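Local structure of KLLA0E08119p (Kluyveromyces lactis, 3VA7) at residues T329-G334 with K415-G420; T333-V338 with T355-S360; W691-N696 with V702-P707; G734-T739 with P743-C748. The protein probably carboxylates urea to urea-1-carboxylate at the expense of ATP, with biotin as carboxyl carrier, this chain being the urea carboxylase part of a longer two-activity enzyme. All blocks are in the same frame, centred on the assembly; numbering follows the deposited sequence.

Contact 1: residues T329-G334 with K415-G420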
loop_
_atom_site.group_PDB
_atom_site.type_symbol
_atom_site.label_atom_id
_atom_site.label_comp_id
_atom_site.label_asym_id
_atom_site.label_seq_id
_atom_site.Cartn_x
_atom_site.Cartn_y
_atom_site.Cartn_z
ATOM N N THR A 329 0.028 -34.284 16.494
ATOM C CA THR A 329 -0.306 -35.703 16.551
ATOM C C THR A 329 -0.155 -36.357 15.166
ATOM O O THR A 329 0.419 -37.476 15.026
ATOM C CB THR A 329 -1.752 -35.875 17.130
ATOM O OG1 THR A 329 -1.804 -35.305 18.450
ATOM C CG2 THR A 329 -2.145 -37.307 17.226
ATOM N N GLU A 330 -0.648 -35.667 14.141
ATOM C CA GLU A 330 -0.540 -36.194 12.751
ATOM C C GLU A 330 0.938 -36.309 12.277
ATOM O O GLU A 330 1.275 -37.147 11.450
ATOM C CB GLU A 330 -1.373 -35.366 11.756
ATOM C CG GLU A 330 -2.876 -35.447 11.984
ATOM C CD GLU A 330 -3.718 -34.709 10.932
ATOM O OE1 GLU A 330 -3.140 -33.901 10.147
ATOM O OE2 GLU A 330 -4.966 -34.947 10.871
ATOM N N MET A 331 1.814 -35.481 12.835
ATOM C CA MET A 331 3.159 -35.474 12.342
ATOM C C MET A 331 3.767 -36.723 12.929
ATOM O O MET A 331 4.431 -37.490 12.203
ATOM C CB MET A 331 3.954 -34.222 12.785
ATOM C CG MET A 331 3.567 -32.922 12.116
ATOM S SD MET A 331 4.289 -32.738 10.463
ATOM C CE MET A 331 2.818 -33.333 9.598
ATOM N N VAL A 332 3.574 -36.935 14.232
ATOM C CA VAL A 332 4.293 -38.052 14.866
ATOM C C VAL A 332 3.759 -39.478 14.560
ATOM O O VAL A 332 4.479 -40.461 14.764
ATOM C CB VAL A 332 4.540 -37.844 16.344
ATOM C CG1 VAL A 332 5.152 -36.489 16.538
ATOM C CG2 VAL A 332 3.245 -37.969 17.130
ATOM N N THR A 333 2.555 -39.578 13.990
ATOM C CA THR A 333 1.919 -40.883 13.740
ATOM C C THR A 333 1.730 -41.149 12.226
ATOM O O THR A 333 1.681 -42.287 11.784
ATOM C CB THR A 333 0.562 -40.941 14.493
ATOM O OG1 THR A 333 -0.341 -39.969 13.966
ATOM C CG2 THR A 333 0.755 -40.594 15.985
ATOM N N GLY A 334 1.674 -40.069 11.431
ATOM C CA GLY A 334 1.451 -40.136 9.995
ATOM C C GLY A 334 -0.009 -40.373 9.688
ATOM O O GLY A 334 -0.347 -40.783 8.573
ATOM N N LYS A 415 -0.918 -21.859 11.323
ATOM C CA LYS A 415 -0.391 -22.704 12.355
ATOM C C LYS A 415 0.847 -23.285 11.712
ATOM O O LYS A 415 0.791 -23.838 10.591
ATOM C CB LYS A 415 -1.372 -23.783 12.741
ATOM C CG LYS A 415 -2.552 -23.242 13.450
ATOM C CD LYS A 415 -3.426 -24.369 13.981
ATOM C CE LYS A 415 -4.147 -25.093 12.858
ATOM N NZ LYS A 415 -4.709 -26.380 13.267
ATOM N N ILE A 416 1.964 -23.091 12.404
ATOM C CA ILE A 416 3.268 -23.444 11.908
ATOM C C ILE A 416 3.726 -24.687 12.646
ATOM O O ILE A 416 3.937 -24.644 13.854
ATOM C CB ILE A 416 4.230 -22.256 12.089
ATOM C CG1 ILE A 416 3.749 -21.122 11.186
ATOM C CG2 ILE A 416 5.652 -22.624 11.684
ATOM C CD1 ILE A 416 3.848 -19.780 11.804
ATOM N N ILE A 417 3.831 -25.776 11.903
ATOM C CA ILE A 417 4.100 -27.102 12.451
ATOM C C ILE A 417 5.399 -27.805 11.921
ATOM O O ILE A 417 5.600 -28.053 10.704
ATOM C CB ILE A 417 2.892 -28.003 12.225
ATOM C CG1 ILE A 417 1.643 -27.250 12.698
ATOM C CG2 ILE A 417 3.043 -29.366 12.902
ATOM C CD1 ILE A 417 0.494 -27.379 11.697
ATOM N N VAL A 418 6.208 -28.198 12.888
ATOM C CA VAL A 418 7.541 -28.698 12.663
ATOM C C VAL A 418 7.690 -30.145 13.246
ATOM O O VAL A 418 7.056 -30.474 14.257
ATOM C CB VAL A 418 8.453 -27.657 13.320
ATOM C CG1 VAL A 418 9.318 -28.220 14.397
ATOM C CG2 VAL A 418 9.166 -26.871 12.273
ATOM N N HIS A 419 8.471 -31.001 12.589
ATOM C CA HIS A 419 8.593 -32.444 12.946
ATOM C C HIS A 419 10.062 -32.726 13.030
ATOM O O HIS A 419 10.769 -32.669 12.000
ATOM C CB HIS A 419 8.043 -33.375 11.856
ATOM C CG HIS A 419 7.941 -34.812 12.288
ATOM N ND1 HIS A 419 7.804 -35.867 11.392
ATOM C CD2 HIS A 419 7.951 -35.366 13.531
ATOM C CE1 HIS A 419 7.725 -37.001 12.073
ATOM N NE2 HIS A 419 7.821 -36.723 13.369
ATOM N N GLY A 420 10.534 -32.997 14.238
ATOM C CA GLY A 420 11.942 -33.309 14.442
ATOM C C GLY A 420 12.163 -34.698 15.014
ATOM O O GLY A 420 11.206 -35.366 15.465
#

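Contact 2: residues T333-V338 with T355-S360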
loop_
_atom_site.group_PDB
_atom_site.type_symbol
_atom_site.label_atom_id
_atom_site.label_comp_id
_atom_site.label_asym_id
_atom_site.label_seq_id
_atom_site.Cartn_x
_atom_site.Cartn_y
_atom_site.Cartn_z
ATOM N N THR A 333 2.555 -39.578 13.990
ATOM C CA THR A 333 1.919 -40.883 13.740
ATOM C C THR A 333 1.730 -41.149 12.226
ATOM O O THR A 333 1.681 -42.287 11.784
ATOM C CB THR A 333 0.562 -40.941 14.493
ATOM O OG1 THR A 333 -0.341 -39.969 13.966
ATOM C CG2 THR A 333 0.755 -40.594 15.985
ATOM N N GLY A 334 1.674 -40.069 11.431
ATOM C CA GLY A 334 1.451 -40.136 9.995
ATOM C C GLY A 334 -0.009 -40.373 9.688
ATOM O O GLY A 334 -0.347 -40.783 8.573
ATOM N N LEU A 335 -0.887 -40.182 10.681
ATOM C CA LEU A 335 -2.317 -40.376 10.471
ATOM C C LEU A 335 -2.961 -39.105 9.999
ATOM O O LEU A 335 -2.589 -38.028 10.413
ATOM C CB LEU A 335 -3.018 -40.808 11.761
ATOM C CG LEU A 335 -2.582 -42.172 12.321
ATOM C CD1 LEU A 335 -3.436 -42.495 13.536
ATOM C CD2 LEU A 335 -2.621 -43.278 11.287
ATOM N N ASP A 336 -3.930 -39.223 9.118
ATOM C CA ASP A 336 -4.723 -38.088 8.798
ATOM C C ASP A 336 -6.020 -38.272 9.629
ATOM O O ASP A 336 -6.902 -39.075 9.271
ATOM C CB ASP A 336 -4.957 -38.042 7.290
ATOM C CG ASP A 336 -5.908 -36.927 6.857
ATOM O OD1 ASP A 336 -5.918 -36.642 5.630
ATOM O OD2 ASP A 336 -6.666 -36.349 7.707
ATOM N N LEU A 337 -6.119 -37.506 10.722
ATOM C CA LEU A 337 -7.267 -37.563 11.640
ATOM C C LEU A 337 -8.637 -37.218 11.012
ATOM O O LEU A 337 -9.604 -37.924 11.238
ATOM C CB LEU A 337 -6.989 -36.690 12.854
ATOM C CG LEU A 337 -5.812 -37.183 13.707
ATOM C CD1 LEU A 337 -5.763 -36.238 14.893
ATOM C CD2 LEU A 337 -5.922 -38.729 14.176
ATOM N N VAL A 338 -8.722 -36.163 10.211
ATOM C CA VAL A 338 -9.922 -35.907 9.384
ATOM C C VAL A 338 -10.308 -37.124 8.553
ATOM O O VAL A 338 -11.475 -37.431 8.438
ATOM C CB VAL A 338 -9.807 -34.603 8.519
ATOM C CG1 VAL A 338 -10.911 -34.495 7.413
ATOM C CG2 VAL A 338 -9.799 -33.359 9.410
ATOM N N THR A 355 -5.057 -52.008 14.981
ATOM C CA THR A 355 -4.421 -50.795 14.533
ATOM C C THR A 355 -3.224 -50.545 15.458
ATOM O O THR A 355 -3.383 -50.385 16.660
ATOM C CB THR A 355 -5.445 -49.631 14.484
ATOM O OG1 THR A 355 -6.613 -50.070 13.784
ATOM C CG2 THR A 355 -4.896 -48.400 13.729
ATOM N N LYS A 356 -2.023 -50.574 14.884
ATOM C CA LYS A 356 -0.781 -50.344 15.619
ATOM C C LYS A 356 -0.357 -48.893 15.383
ATOM O O LYS A 356 0.015 -48.516 14.259
ATOM C CB LYS A 356 0.280 -51.286 15.077
ATOM C CG LYS A 356 1.551 -51.404 15.913
ATOM C CD LYS A 356 2.558 -52.415 15.243
ATOM C CE LYS A 356 3.994 -52.376 15.854
ATOM N NZ LYS A 356 4.109 -53.118 17.159
ATOM N N ILE A 357 -0.416 -48.061 16.415
ATOM C CA ILE A 357 0.049 -46.692 16.265
ATOM C C ILE A 357 1.525 -46.506 16.669
ATOM O O ILE A 357 1.902 -46.803 17.807
ATOM C CB ILE A 357 -0.910 -45.737 16.961
ATOM C CG1 ILE A 357 -2.135 -45.601 16.051
ATOM C CG2 ILE A 357 -0.245 -44.379 17.187
ATOM C CD1 ILE A 357 -3.361 -45.268 16.708
ATOM N N GLU A 358 2.366 -46.073 15.724
ATOM C CA GLU A 358 3.759 -45.703 16.034
ATOM C C GLU A 358 4.069 -44.217 16.040
ATOM O O GLU A 358 3.923 -43.516 15.044
ATOM C CB GLU A 358 4.794 -46.452 15.176
ATOM C CG GLU A 358 4.344 -46.839 13.768
ATOM C CD GLU A 358 4.681 -48.325 13.433
ATOM O OE1 GLU A 358 4.732 -48.648 12.212
ATOM O OE2 GLU A 358 4.893 -49.154 14.396
ATOM N N VAL A 359 4.548 -43.766 17.187
ATOM C CA VAL A 359 4.934 -42.385 17.358
ATOM C C VAL A 359 6.405 -42.272 17.065
ATOM O O VAL A 359 7.216 -43.068 17.531
ATOM C CB VAL A 359 4.579 -41.855 18.730
ATOM C CG1 VAL A 359 4.605 -42.946 19.685
ATOM C CG2 VAL A 359 5.539 -40.777 19.133
ATOM N N SER A 360 6.741 -41.248 16.298
ATOM C CA SER A 360 7.985 -41.198 15.583
ATOM C C SER A 360 8.443 -39.764 15.608
ATOM O O SER A 360 7.870 -38.897 14.952
ATOM C CB SER A 360 7.704 -41.664 14.170
ATOM O OG SER A 360 8.891 -41.895 13.471
#

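Contact 3: residues W691-N696 with V702-P707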
loop_
_atom_site.group_PDB
_atom_site.type_symbol
_atom_site.label_atom_id
_atom_site.label_comp_id
_atom_site.label_asym_id
_atom_site.label_seq_id
_atom_site.Cartn_x
_atom_site.Cartn_y
_atom_site.Cartn_z
ATOM N N TRP A 691 8.541 34.306 -5.637
ATOM C CA TRP A 691 7.391 33.421 -5.665
ATOM C C TRP A 691 7.032 33.112 -4.229
ATOM O O TRP A 691 7.928 32.868 -3.409
ATOM C CB TRP A 691 7.759 32.111 -6.369
ATOM C CG TRP A 691 7.928 32.276 -7.853
ATOM C CD1 TRP A 691 9.113 32.515 -8.556
ATOM C CD2 TRP A 691 6.886 32.241 -8.823
ATOM N NE1 TRP A 691 8.839 32.615 -9.895
ATOM C CE2 TRP A 691 7.488 32.458 -10.092
ATOM C CE3 TRP A 691 5.508 32.040 -8.748
ATOM C CZ2 TRP A 691 6.746 32.486 -11.272
ATOM C CZ3 TRP A 691 4.760 32.088 -9.913
ATOM C CH2 TRP A 691 5.379 32.302 -11.164
ATOM N N LYS A 692 5.725 33.102 -3.945
ATOM C CA LYS A 692 5.223 32.803 -2.618
ATOM C C LYS A 692 4.700 31.353 -2.572
ATOM O O LYS A 692 3.963 30.937 -3.469
ATOM C CB LYS A 692 4.119 33.803 -2.310
ATOM C CG LYS A 692 3.727 33.994 -0.849
ATOM C CD LYS A 692 3.094 35.402 -0.722
ATOM C CE LYS A 692 3.118 35.995 0.717
ATOM N NZ LYS A 692 4.409 35.891 1.517
ATOM N N VAL A 693 5.070 30.606 -1.548
ATOM C CA VAL A 693 4.605 29.249 -1.364
ATOM C C VAL A 693 3.126 29.153 -0.903
ATOM O O VAL A 693 2.737 29.730 0.138
ATOM C CB VAL A 693 5.472 28.546 -0.314
ATOM C CG1 VAL A 693 5.008 27.073 -0.109
ATOM C CG2 VAL A 693 6.902 28.605 -0.716
ATOM N N HIS A 694 2.332 28.381 -1.648
ATOM C CA HIS A 694 0.852 28.299 -1.545
ATOM C C HIS A 694 0.415 27.211 -0.554
ATOM O O HIS A 694 1.115 26.196 -0.367
ATOM C CB HIS A 694 0.359 27.989 -2.958
ATOM C CG HIS A 694 -1.129 27.854 -3.121
ATOM N ND1 HIS A 694 -1.871 26.868 -2.500
ATOM C CD2 HIS A 694 -1.994 28.528 -3.923
ATOM C CE1 HIS A 694 -3.133 26.963 -2.895
ATOM N NE2 HIS A 694 -3.228 27.953 -3.766
ATOM N N TYR A 695 -0.734 27.403 0.086
ATOM C CA TYR A 695 -1.173 26.474 1.153
ATOM C C TYR A 695 -1.298 24.998 0.662
ATOM O O TYR A 695 -1.058 24.061 1.435
ATOM C CB TYR A 695 -2.489 26.957 1.835
ATOM C CG TYR A 695 -3.679 26.861 0.925
ATOM C CD1 TYR A 695 -4.416 25.669 0.814
ATOM C CD2 TYR A 695 -4.024 27.925 0.119
ATOM C CE1 TYR A 695 -5.496 25.585 -0.085
ATOM C CE2 TYR A 695 -5.090 27.868 -0.754
ATOM C CZ TYR A 695 -5.837 26.706 -0.858
ATOM O OH TYR A 695 -6.908 26.693 -1.738
ATOM N N ASN A 696 -1.707 24.820 -0.603
ATOM C CA ASN A 696 -1.724 23.528 -1.236
ATOM C C ASN A 696 -0.331 23.026 -1.693
ATOM O O ASN A 696 -0.045 22.963 -2.904
ATOM C CB ASN A 696 -2.730 23.531 -2.402
ATOM C CG ASN A 696 -4.163 23.171 -1.939
ATOM O OD1 ASN A 696 -4.351 22.581 -0.846
ATOM N ND2 ASN A 696 -5.173 23.532 -2.755
ATOM N N VAL A 702 5.108 21.438 -4.638
ATOM C CA VAL A 702 5.016 22.631 -3.852
ATOM C C VAL A 702 4.492 23.717 -4.736
ATOM O O VAL A 702 5.133 24.115 -5.671
ATOM C CB VAL A 702 6.382 22.952 -3.195
ATOM C CG1 VAL A 702 6.430 24.377 -2.635
ATOM C CG2 VAL A 702 6.665 21.885 -2.080
ATOM N N ARG A 703 3.277 24.155 -4.457
ATOM C CA ARG A 703 2.590 25.128 -5.313
ATOM C C ARG A 703 3.063 26.613 -5.056
ATOM O O ARG A 703 3.425 26.997 -3.931
ATOM C CB ARG A 703 1.083 24.909 -5.155
ATOM C CG ARG A 703 0.184 25.875 -5.887
ATOM C CD ARG A 703 0.241 25.673 -7.398
ATOM N NE ARG A 703 -0.474 24.471 -7.817
ATOM C CZ ARG A 703 -0.677 24.142 -9.086
ATOM N NH1 ARG A 703 -0.175 24.892 -10.064
ATOM N NH2 ARG A 703 -1.351 23.051 -9.385
ATOM N N LEU A 704 3.090 27.428 -6.105
ATOM C CA LEU A 704 3.708 28.772 -5.994
ATOM C C LEU A 704 2.724 29.854 -6.387
ATOM O O LEU A 704 1.880 29.640 -7.268
ATOM C CB LEU A 704 4.966 28.888 -6.880
ATOM C CG LEU A 704 6.109 27.890 -6.586
ATOM C CD1 LEU A 704 7.228 28.024 -7.565
ATOM C CD2 LEU A 704 6.660 27.989 -5.167
ATOM N N ILE A 705 2.813 31.006 -5.729
ATOM C CA ILE A 705 2.023 32.153 -6.120
ATOM C C ILE A 705 2.999 33.207 -6.652
ATOM O O ILE A 705 3.975 33.554 -5.977
ATOM C CB ILE A 705 1.213 32.744 -4.912
ATOM C CG1 ILE A 705 0.341 31.652 -4.233
ATOM C CG2 ILE A 705 0.308 33.891 -5.407
ATOM C CD1 ILE A 705 0.126 31.799 -2.695
ATOM N N GLY A 706 2.734 33.710 -7.853
ATOM C CA GLY A 706 3.475 34.834 -8.380
ATOM C C GLY A 706 2.969 35.292 -9.728
ATOM O O GLY A 706 1.789 35.121 -10.069
ATOM N N PRO A 707 3.851 35.864 -10.530
ATOM C CA PRO A 707 3.378 36.551 -11.746
ATOM C C PRO A 707 2.781 35.588 -12.739
ATOM O O PRO A 707 3.248 34.476 -12.859
ATOM C CB PRO A 707 4.649 37.168 -12.327
ATOM C CG PRO A 707 5.827 36.294 -11.748
ATOM C CD PRO A 707 5.314 35.643 -10.482
HETATM O O HOH W 1 -0.968 22.578 -5.537
#

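Contact 4: residues G734-T739 with P743-C748. With BTI (5-(hexahydro-2-oxo-1H-thieno[3,4-D]imidazol-6-yl)pentanal), chain B.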
loop_
_atom_site.group_PDB
_atom_site.type_symbol
_atom_site.label_atom_id
_atom_site.label_comp_id
_atom_site.label_asym_id
_atom_site.label_seq_id
_atom_site.Cartn_x
_atom_site.Cartn_y
_atom_site.Cartn_z
ATOM N N GLY A 734 12.023 17.968 -9.857
ATOM C CA GLY A 734 12.417 19.309 -9.567
ATOM C C GLY A 734 11.839 20.271 -10.580
ATOM O O GLY A 734 12.013 21.492 -10.440
ATOM N N ALA A 735 11.162 19.762 -11.612
ATOM C CA ALA A 735 10.693 20.642 -12.692
ATOM C C ALA A 735 9.681 21.656 -12.160
ATOM O O ALA A 735 8.934 21.407 -11.158
ATOM C CB ALA A 735 10.062 19.831 -13.811
ATOM N N ILE A 736 9.623 22.803 -12.820
ATOM C CA ILE A 736 8.674 23.816 -12.370
ATOM C C ILE A 736 7.587 23.801 -13.426
ATOM O O ILE A 736 7.752 24.313 -14.513
ATOM C CB ILE A 736 9.380 25.167 -12.111
ATOM C CG1 ILE A 736 10.396 24.986 -10.980
ATOM C CG2 ILE A 736 8.459 26.212 -11.641
ATOM C CD1 ILE A 736 11.438 26.100 -10.962
ATOM N N ASN A 737 6.489 23.144 -13.086
ATOM C CA ASN A 737 5.431 22.762 -14.027
ATOM C C ASN A 737 4.332 23.787 -13.962
ATOM O O ASN A 737 3.821 24.089 -12.864
ATOM C CB ASN A 737 4.888 21.400 -13.557
ATOM C CG ASN A 737 3.881 20.764 -14.514
ATOM O OD1 ASN A 737 2.910 20.214 -14.054
ATOM N ND2 ASN A 737 4.146 20.775 -15.812
ATOM N N PHE A 738 3.975 24.320 -15.125
ATOM C CA PHE A 738 2.930 25.311 -15.245
ATOM C C PHE A 738 1.550 24.646 -15.519
ATOM O O PHE A 738 1.147 24.443 -16.688
ATOM C CB PHE A 738 3.305 26.359 -16.317
ATOM C CG PHE A 738 4.081 27.537 -15.768
ATOM C CD1 PHE A 738 5.468 27.501 -15.674
ATOM C CD2 PHE A 738 3.425 28.678 -15.318
ATOM C CE1 PHE A 738 6.173 28.575 -15.106
ATOM C CE2 PHE A 738 4.122 29.741 -14.763
ATOM C CZ PHE A 738 5.495 29.688 -14.664
ATOM N N THR A 739 0.812 24.323 -14.450
ATOM C CA THR A 739 -0.490 23.656 -14.617
ATOM C C THR A 739 -1.451 24.759 -14.918
ATOM O O THR A 739 -2.008 25.352 -14.006
ATOM C CB THR A 739 -0.933 22.928 -13.343
ATOM O OG1 THR A 739 -1.183 23.904 -12.307
ATOM C CG2 THR A 739 0.143 21.960 -12.880
ATOM N N PRO A 743 2.321 27.692 -11.378
ATOM C CA PRO A 743 3.363 26.673 -11.375
ATOM C C PRO A 743 3.480 25.946 -10.069
ATOM O O PRO A 743 3.033 26.422 -9.055
ATOM C CB PRO A 743 4.645 27.477 -11.605
ATOM C CG PRO A 743 4.362 28.808 -10.852
ATOM C CD PRO A 743 2.806 28.959 -10.776
ATOM N N VAL A 744 4.125 24.795 -10.104
ATOM C CA VAL A 744 4.273 23.991 -8.925
ATOM C C VAL A 744 5.563 23.229 -9.086
ATOM O O VAL A 744 5.900 22.775 -10.210
ATOM C CB VAL A 744 3.083 23.038 -8.757
ATOM C CG1 VAL A 744 2.701 22.362 -10.106
ATOM C CG2 VAL A 744 3.353 22.030 -7.681
ATOM N N ILE A 745 6.304 23.100 -7.995
ATOM C CA ILE A 745 7.509 22.346 -8.073
ATOM C C ILE A 745 7.274 20.857 -7.831
ATOM O O ILE A 745 6.897 20.468 -6.737
ATOM C CB ILE A 745 8.568 22.836 -7.082
ATOM C CG1 ILE A 745 8.781 24.360 -7.229
ATOM C CG2 ILE A 745 9.900 22.037 -7.300
ATOM C CD1 ILE A 745 9.496 24.905 -6.039
ATOM N N ILE A 746 7.595 20.045 -8.848
ATOM C CA ILE A 746 7.515 18.577 -8.816
ATOM C C ILE A 746 8.523 17.964 -7.823
ATOM O O ILE A 746 9.722 18.011 -8.040
ATOM C CB ILE A 746 7.702 17.951 -10.283
ATOM C CG1 ILE A 746 6.834 18.658 -11.338
ATOM C CG2 ILE A 746 7.388 16.474 -10.316
ATOM C CD1 ILE A 746 5.425 18.670 -10.951
ATOM N N THR A 747 8.054 17.353 -6.753
ATOM C CA THR A 747 8.990 16.841 -5.763
ATOM C C THR A 747 8.972 15.303 -5.689
ATOM O O THR A 747 8.393 14.653 -6.542
ATOM C CB THR A 747 8.647 17.458 -4.406
ATOM O OG1 THR A 747 7.223 17.201 -4.120
ATOM C CG2 THR A 747 9.000 19.019 -4.411
ATOM N N CYS A 748 9.569 14.705 -4.665
ATOM C CA CYS A 748 9.798 13.242 -4.676
ATOM C C CYS A 748 8.583 12.298 -4.680
ATOM O O CYS A 748 8.739 11.131 -4.986
ATOM C CB CYS A 748 10.781 12.826 -3.588
ATOM S SG CYS A 748 10.127 13.174 -1.930
HETATM C C11 BTI B . 0.156 19.423 -6.053
HETATM O O11 BTI B . -1.029 19.734 -6.387
HETATM C C10 BTI B . 1.248 18.891 -7.029
HETATM C C9 BTI B . 0.668 18.703 -8.430
HETATM C C8 BTI B . 1.679 18.492 -9.549
HETATM C C7 BTI B . 1.159 18.797 -10.968
HETATM C C2 BTI B . -0.165 18.153 -11.323
HETATM S S1 BTI B . -0.121 16.388 -11.226
HETATM C C6 BTI B . -1.460 16.166 -12.344
HETATM C C5 BTI B . -1.521 17.375 -13.251
HETATM N N3 BTI B . -0.857 16.900 -14.437
HETATM C C3 BTI B . 0.305 17.477 -14.590
HETATM O O3 BTI B . 1.093 17.259 -15.624
HETATM N N2 BTI B . 0.569 18.328 -13.621
HETATM C C4 BTI B . -0.586 18.481 -12.745
#

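Contact 1: residues T329-G334 with K415-G420
Met-331 meets the strand 415-420 at two of its residues, Ile-417 and His-419. Its CG faces Ile-417 and rests on the CG2 branch of that residue at 3.7 Å, a purely apolar contact. The bend at chi2 (-80°) turns SD of Met-331 back toward CB of His-419, 4.1 Å away. CB stands over one face of the imidazole of His-419, 4.3 Å from the ring centroid and 19° off the ring normal, which makes it a CH-pi contact. SD reaches the same ring only obliquely, with 5.2 Å from SD to the centroid of His-419. The backbone of Met-331 covers the face as well, its O lying 3.3 Å from CE1 of His-419. Val-332 follows with a looser touch, CG1 to NE2 of His-419 at 4.1 Å. That NE2 has its polar partner elsewhere, in the carbonyl O of Ser-360. At the end of the helix, OG1 of Thr-333 turns back to the carbonyl O of Thr-329 at 2.8 Å, approaching from above the carbonyl plane, and Gly-334 leaves the helix with positive phi. No hydrogen bond joins the two segments. Helix 326-333 packs with its last turns nearly parallel (25°) to the strand, on one face of the antiparallel sheet of the biotin carboxylase part, and Val-418 turns from it to helix 423-435. Strands 362-372 and 394-397 flank strand 412-420, and Glu-330 ties the helix by salt bridges to Arg-394 of strand 394-397 and Arg-45 of helix 40-53.

Contact 2: residues T333-V338 with T355-S360
Thr-333, the last residue of helix 326-333, touches Ile-357 and Glu-358 of an extended chain, and Leu-335, within the short link to helix 337-345, touches Ile-357. The motif is a helix stopped by a positive-phi glycine, Gly-334 (phi 78°), and followed almost at once by an N-capped helix; it belongs to the biotin carboxylase part. Apolar contacts come first. The methyl CG2 of Thr-333 lies 4.1 Å from CG2 of Ile-357, the two side chains meeting at a slant. CD1 of Leu-335 is 4.2 Å from the other branch of Ile-357, at CG1. Ile-357 is therefore touched on both branches, and both it and Leu-335 also rest on Ile-252 of strand 249-261. Within the link the polar contacts begin with a weak one. OG1 of Thr-333 sits between backbone N and carbonyl carbon (chi1 64°), which sets it close to the following turn: it accepts a weak bond from the N of Leu-335 at 3.3 Å, besides its bond to Thr-329. Asp-336, at the N-cap, uses OD2 for the N of Glu-339 and for a salt bridge to Arg-45, and OD1 for Arg-52. Across the segments there is no conventional hydrogen bond. The backbone contributes a CA-H...O contact instead: CA of Thr-333 lies 3.6 Å from the carbonyl O of Glu-358, with an angle of 176° at the hydrogen.

Contact 3: residues W691-N696 with V702-P707
Val-702 touches Val-693 methyl to methyl, CG1 to CG1 at 4.0 Å. Arg-703 comes next, its carbonyl O taking the N of His-694 at 2.9 Å from well above the carbonyl plane. Its side chain starts off alongside that of His-694, and CG lies over the imidazole face, 4.0 Å from the ring centroid. Bends at chi2 and chi3 then carry the guanidinium away. A water at the guanidinium edge, in its plane, accepts from NE of Arg-703 at 3.0 Å and donates to the O of Asn-696, while NH1 goes to OG1 of Thr-739. The imidazole is held in turn by the N of Asn-696, which donates to ND1 of His-694 in the ring plane. Leu-704 lies on the same sheet face as Val-693; its CB touches CE3 of Trp-691 at 3.7 Å, and CD1 stands above the rim of one indole face. Ile-705 pairs with Lys-692 through reciprocal backbone bonds, one of them N of Lys-692 to O of Ile-705 at 2.7 Å and 176°, and sends CD1 to within 3.8 Å of CB of His-694. Pro-707 closes on the opposite indole face: its CD is 3.5 Å from the centroid of the six-membered ring of Trp-691, 15° off the normal, a CH-pi contact. The antiparallel bridges 692/705 and 693/704, the His-694 to Arg-703 bond and a short connection define a beta hairpin of carboxyltransferase subdomains A and B; its turn-side end lies at the biotin site, where Asn-696 bonds the backbone N of Lys-1202, which carries the biotin.

Contact 4: residues G734-T739 with P743-C748
The carbonyl O of Asn-737 is approached by three groups: the N of Val-744 at 2.9 Å, a CA-H of Pro-743, and, weakly, the N of Thr-739 from its own strand. The first bond is bent (136° at the hydrogen), and its donor is tilted from the carbonyl plane. Its reciprocal, N of Asn-737 to O of Val-744 at 3.0 Å, is straighter at 167°. Further along, the N of Ile-746 bonds the O of Ala-735, and the N of Gly-734 bonds the O of Ile-746. These bonds mark a beta hairpin, strands 735-739 and 742-746, in carboxyltransferase subdomains A and B. Its two faces differ in chemistry. One is apolar: CB of Pro-743 sits over the centre of the Phe-738 ring, 3.8 Å from the centroid, and Ile-736 lies side by side with Ile-745, CG1 to CG1 at 4.1 Å. Phe-686 of helix 680-688 packs on Ile-736 and Phe-738 here. The other face lines the biotin pocket. Asn-737, with CG opposite its backbone N (chi1 -173°), accepts at OD1 a bond of 3.0 Å from N2 of the biotin ureido ring. The bound biotin is also hydrogen-bonded to the N of Gly-755. N2 is the ureido nitrogen nearer the valeryl chain; by general biotin chemistry the carboxyl group would ride on the other, N3. Thr-739 brings CG2 to 3.6 Å from C4 of the biotin, and Val-744 sets CG2 against the biotin tail at C10, 3.8 Å away.

How the contacts relate
Contacts 1 and 2 lie in the biotin carboxylase part and contacts 3 and 4 in the carboxyltransferase, with at least about 36 Å between nearest atoms of the two pairs. Contact 2 is at the surface, contact 1 is partly buried, and the other two are buried. Contacts 1 and 2 share Thr-333 and Gly-334 and are further joined between Glu-330 and Leu-337; neither has a hydrogen bond across its own segments. Contacts 3 and 4 are both hairpins of one sheet, where strands 701-705 and 742-746 are neighbours, and backbone pairing carries them. Contact 4 bonds the biotin ring directly, whereas contact 3 lies beside the lysine that carries it.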